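Side-chain contacts in similarities with probable monooxygenase (Photorhabdus luminescens, PDB 4HB9), which binds flavin-adenine dinucleotide and probably acts as a flavin-dependent monooxygenase of the aromatic ring hydroxylase type: residues 209-212 against 218-221; 79-82 against 86-89. All blocks are in the same frame, centred on the assembly; numbering follows the deposited sequence.

Interaction 1: residues 209-212 against 218-221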
# COMPACT_ATOMS: atom_id res chain seq x y z
N PRO A 209 5.41 5.38 17.56
CA PRO A 209 5.02 3.96 17.53
C PRO A 209 5.66 3.13 18.66
O PRO A 209 6.76 3.45 19.14
CB PRO A 209 5.50 3.47 16.16
CG PRO A 209 6.52 4.46 15.70
CD PRO A 209 6.19 5.77 16.37
N ASN A 210 4.95 2.09 19.07
CA ASN A 210 5.39 1.20 20.13
C ASN A 210 5.41 -0.22 19.64
O ASN A 210 4.53 -0.64 18.88
CB ASN A 210 4.45 1.27 21.34
CG ASN A 210 4.23 2.70 21.84
OD1 ASN A 210 5.12 3.33 22.35
ND2 ASN A 210 3.03 3.20 21.66
N SER A 211 6.41 -0.97 20.09
CA SER A 211 6.46 -2.41 19.87
C SER A 211 6.46 -3.16 21.19
O SER A 211 7.22 -2.82 22.08
CB SER A 211 7.71 -2.74 19.09
OG SER A 211 7.46 -2.56 17.71
N ILE A 212 5.60 -4.18 21.29
CA ILE A 212 5.54 -5.01 22.46
C ILE A 212 6.23 -6.29 22.11
O ILE A 212 5.82 -7.00 21.17
CB ILE A 212 4.10 -5.32 22.88
CG1 ILE A 212 3.28 -4.03 23.02
CG2 ILE A 212 4.08 -6.17 24.13
CD1 ILE A 212 3.87 -2.93 23.86
N ASP A 218 5.92 -14.01 19.23
CA ASP A 218 4.95 -13.16 18.54
C ASP A 218 5.21 -11.73 18.94
O ASP A 218 6.19 -11.43 19.63
CB ASP A 218 3.51 -13.65 18.81
CG ASP A 218 3.19 -13.88 20.29
OD1 ASP A 218 3.92 -13.43 21.18
OD2 ASP A 218 2.16 -14.51 20.55
N TRP A 219 4.38 -10.80 18.46
CA TRP A 219 4.73 -9.40 18.55
C TRP A 219 3.47 -8.56 18.47
O TRP A 219 2.53 -8.96 17.81
CB TRP A 219 5.62 -9.07 17.35
CG TRP A 219 6.36 -7.79 17.37
CD1 TRP A 219 5.88 -6.55 17.07
CD2 TRP A 219 7.75 -7.63 17.64
NE1 TRP A 219 6.89 -5.62 17.16
CE2 TRP A 219 8.05 -6.26 17.50
CE3 TRP A 219 8.77 -8.51 17.98
CZ2 TRP A 219 9.33 -5.76 17.69
CZ3 TRP A 219 10.04 -8.02 18.15
CH2 TRP A 219 10.32 -6.66 18.01
N LEU A 220 3.49 -7.38 19.08
CA LEU A 220 2.38 -6.41 18.92
C LEU A 220 2.93 -5.04 18.60
O LEU A 220 3.76 -4.47 19.36
CB LEU A 220 1.48 -6.33 20.14
CG LEU A 220 0.19 -5.51 19.96
CD1 LEU A 220 -0.87 -6.26 19.15
CD2 LEU A 220 -0.40 -5.20 21.33
N PHE A 221 2.54 -4.53 17.43
CA PHE A 221 2.98 -3.23 16.95
C PHE A 221 1.82 -2.26 17.14
O PHE A 221 0.68 -2.62 16.85
CB PHE A 221 3.44 -3.32 15.49
CG PHE A 221 3.85 -2.00 14.92
CD1 PHE A 221 4.98 -1.35 15.40
CD2 PHE A 221 3.07 -1.36 13.96
CE1 PHE A 221 5.34 -0.11 14.92
CE2 PHE A 221 3.43 -0.11 13.47
CZ PHE A 221 4.58 0.51 13.94

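Interaction 2: residues 79-82 against 86-89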
# COMPACT_ATOMS: atom_id res chain seq x y z
N ARG A 79 9.46 3.14 20.29
CA ARG A 79 9.74 2.59 21.61
C ARG A 79 9.50 1.08 21.64
O ARG A 79 8.68 0.54 20.89
CB ARG A 79 8.85 3.28 22.64
CG ARG A 79 9.25 4.73 22.89
CD ARG A 79 8.28 5.48 23.77
NE ARG A 79 6.93 5.45 23.21
CZ ARG A 79 6.10 6.49 23.14
NH1 ARG A 79 6.45 7.69 23.61
NH2 ARG A 79 4.90 6.33 22.59
N PHE A 80 10.23 0.40 22.52
CA PHE A 80 10.15 -1.04 22.64
C PHE A 80 9.87 -1.39 24.08
O PHE A 80 10.56 -0.90 24.99
CB PHE A 80 11.44 -1.70 22.14
CG PHE A 80 11.63 -1.59 20.65
CD1 PHE A 80 11.33 -2.65 19.81
CD2 PHE A 80 12.11 -0.41 20.09
CE1 PHE A 80 11.50 -2.54 18.43
CE2 PHE A 80 12.27 -0.28 18.72
CZ PHE A 80 11.97 -1.35 17.89
N TYR A 81 8.85 -2.21 24.30
CA TYR A 81 8.50 -2.66 25.65
C TYR A 81 8.40 -4.15 25.68
O TYR A 81 8.15 -4.78 24.65
CB TYR A 81 7.13 -2.11 26.06
CG TYR A 81 7.01 -0.62 26.12
CD1 TYR A 81 7.14 0.07 27.33
CD2 TYR A 81 6.73 0.11 24.98
CE1 TYR A 81 7.01 1.44 27.38
CE2 TYR A 81 6.61 1.48 25.01
CZ TYR A 81 6.74 2.14 26.22
OH TYR A 81 6.60 3.51 26.23
N ASN A 82 8.54 -4.73 26.86
CA ASN A 82 8.10 -6.10 27.03
C ASN A 82 6.59 -6.12 27.23
O ASN A 82 5.92 -5.10 27.05
CB ASN A 82 8.86 -6.83 28.15
CG ASN A 82 8.44 -6.40 29.55
OD1 ASN A 82 7.61 -5.49 29.75
ND2 ASN A 82 9.05 -7.05 30.54
N ARG A 86 7.34 -2.82 30.70
CA ARG A 86 8.71 -2.39 30.99
C ARG A 86 9.38 -1.88 29.70
O ARG A 86 9.53 -2.63 28.74
CB ARG A 86 9.53 -3.54 31.58
CG ARG A 86 10.87 -3.09 32.17
CD ARG A 86 11.53 -4.15 33.05
NE ARG A 86 12.13 -5.24 32.28
CZ ARG A 86 13.25 -5.16 31.56
NH1 ARG A 86 13.95 -4.02 31.49
NH2 ARG A 86 13.69 -6.22 30.89
N LEU A 87 9.78 -0.60 29.70
CA LEU A 87 10.52 -0.01 28.60
C LEU A 87 11.85 -0.73 28.39
O LEU A 87 12.64 -0.85 29.33
CB LEU A 87 10.77 1.48 28.86
CG LEU A 87 11.39 2.31 27.73
CD1 LEU A 87 10.54 2.27 26.46
CD2 LEU A 87 11.61 3.75 28.15
N LEU A 88 12.08 -1.23 27.18
CA LEU A 88 13.33 -1.94 26.81
C LEU A 88 14.33 -1.03 26.09
O LEU A 88 15.53 -1.10 26.33
CB LEU A 88 13.05 -3.11 25.88
CG LEU A 88 12.07 -4.17 26.33
CD1 LEU A 88 12.00 -5.24 25.27
CD2 LEU A 88 12.48 -4.76 27.67
N ALA A 89 13.81 -0.21 25.19
CA ALA A 89 14.64 0.63 24.33
C ALA A 89 13.78 1.70 23.69
O ALA A 89 12.58 1.49 23.45
CB ALA A 89 15.33 -0.21 23.26

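Interaction 1: residues 209-212 against 218-221
S211 and I212 pair with F221 and L220 in an antiparallel beta hairpin, part of the mixed sheet of this FAD-binding protein. Two backbone hydrogen bonds close the I212-L220 pair: I212 N reaches L220 O at 2.7 Å, and L220 N returns a longer bond to I212 O at 3.2 Å. In the neighbouring non-hydrogen-bonded pair, S211 and F221, the short contacts are S211 CA to L220 O and F221 CA to N210 O, both of the CA-H...O kind.

Apolar packing occupies both faces of the hairpin. I212 and L220 lie side by side, their CB atoms 3.9 Å apart, and W278 covers both. On the face of S211 and F221, the phenyl ring leans toward P209, just ahead of strand 210-212, because its CG is anti to the backbone N (chi1 177°), which sets CE1 of F221 3.8 Å from CB of P209.

The W219 indole has I212 O over one face, offset toward the rim, and makes the one side-chain hydrogen bond across the pair. Near the plane of the indole, its NE1 makes this weak, bent bond to S211 OG (3.2 Å, 144° at the hydrogen), and the same OG lies 3.6 Å from CD1 at the edge of the F221 ring.

Interaction 2: residues 79-82 against 86-89
F80 and Y81 run antiparallel to L87-A89 in a short hairpin whose strand axes are strongly splayed, 130° between their N-to-C directions. A classic beta bulge breaks the register: L88 and A89 both stand opposite F80, whereas Y81 pairs with L87. L88 N at 2.7 Å and A89 N in a longer, weak bond therefore both donate to F80 O. F80 N in turn donates to A89 O, and toward the turn N82 N donates to R86 O at 3.0 Å.

The N82 side chain extends this pattern. With CG lodged between its own backbone N and carbonyl carbon (chi1 74°), the amide swings across to the residue just before strand 87-89, where OD1 accepts R86 N at 2.8 Å; the donor lies 34° out of the amide plane. The same OD1 also accepts the N of R84, so one side-chain oxygen grips two amides of the turn. The R86 guanidinium stands nearly perpendicular to the N82 amide, and CD2 of L88 lies over one face of the guanidinium, toward its rim.

On the face of the hairpin that carries Y81 and L87, CD1 of L87 sits over the phenol, 4.0 Å from the Y81 ring centroid and not far off its normal, a CH-pi contact, while the Y81 hydroxyl hydrogen-bonds N203. F80 lies on the opposite face with A89 and turns a ring edge to A89 O, and CG of L88 rests 3.6 Å from N82 N.

R79 points its guanidinium out of the hairpin, to N210 and in a salt bridge to D206. Strand 87-89 is outermost in the mixed sheet, whereas strand 79-81 is flanked on its other side by the parallel strand 210-212.

In the fold
The two hairpins lie next to each other in one mixed sheet, their centres about 9 Å apart. Strands 79-81 and 210-212 form the seam: S211 N bonds to R79 O and S211 O to Y81 N, both at 2.8 Å. Interaction 1 is largely buried, with regular pairing, packing on both faces and F221 about 8 Å from the flavin cofactor between nearest side-chain and ligand atoms. Interaction 2, on the surface at the margin of the sheet and away from the cofactor, has a bulged backbone and a side-chain amide oxygen that accepts two N-H groups of the turn. Across the seam, CG2 of I212 packs against N82 O.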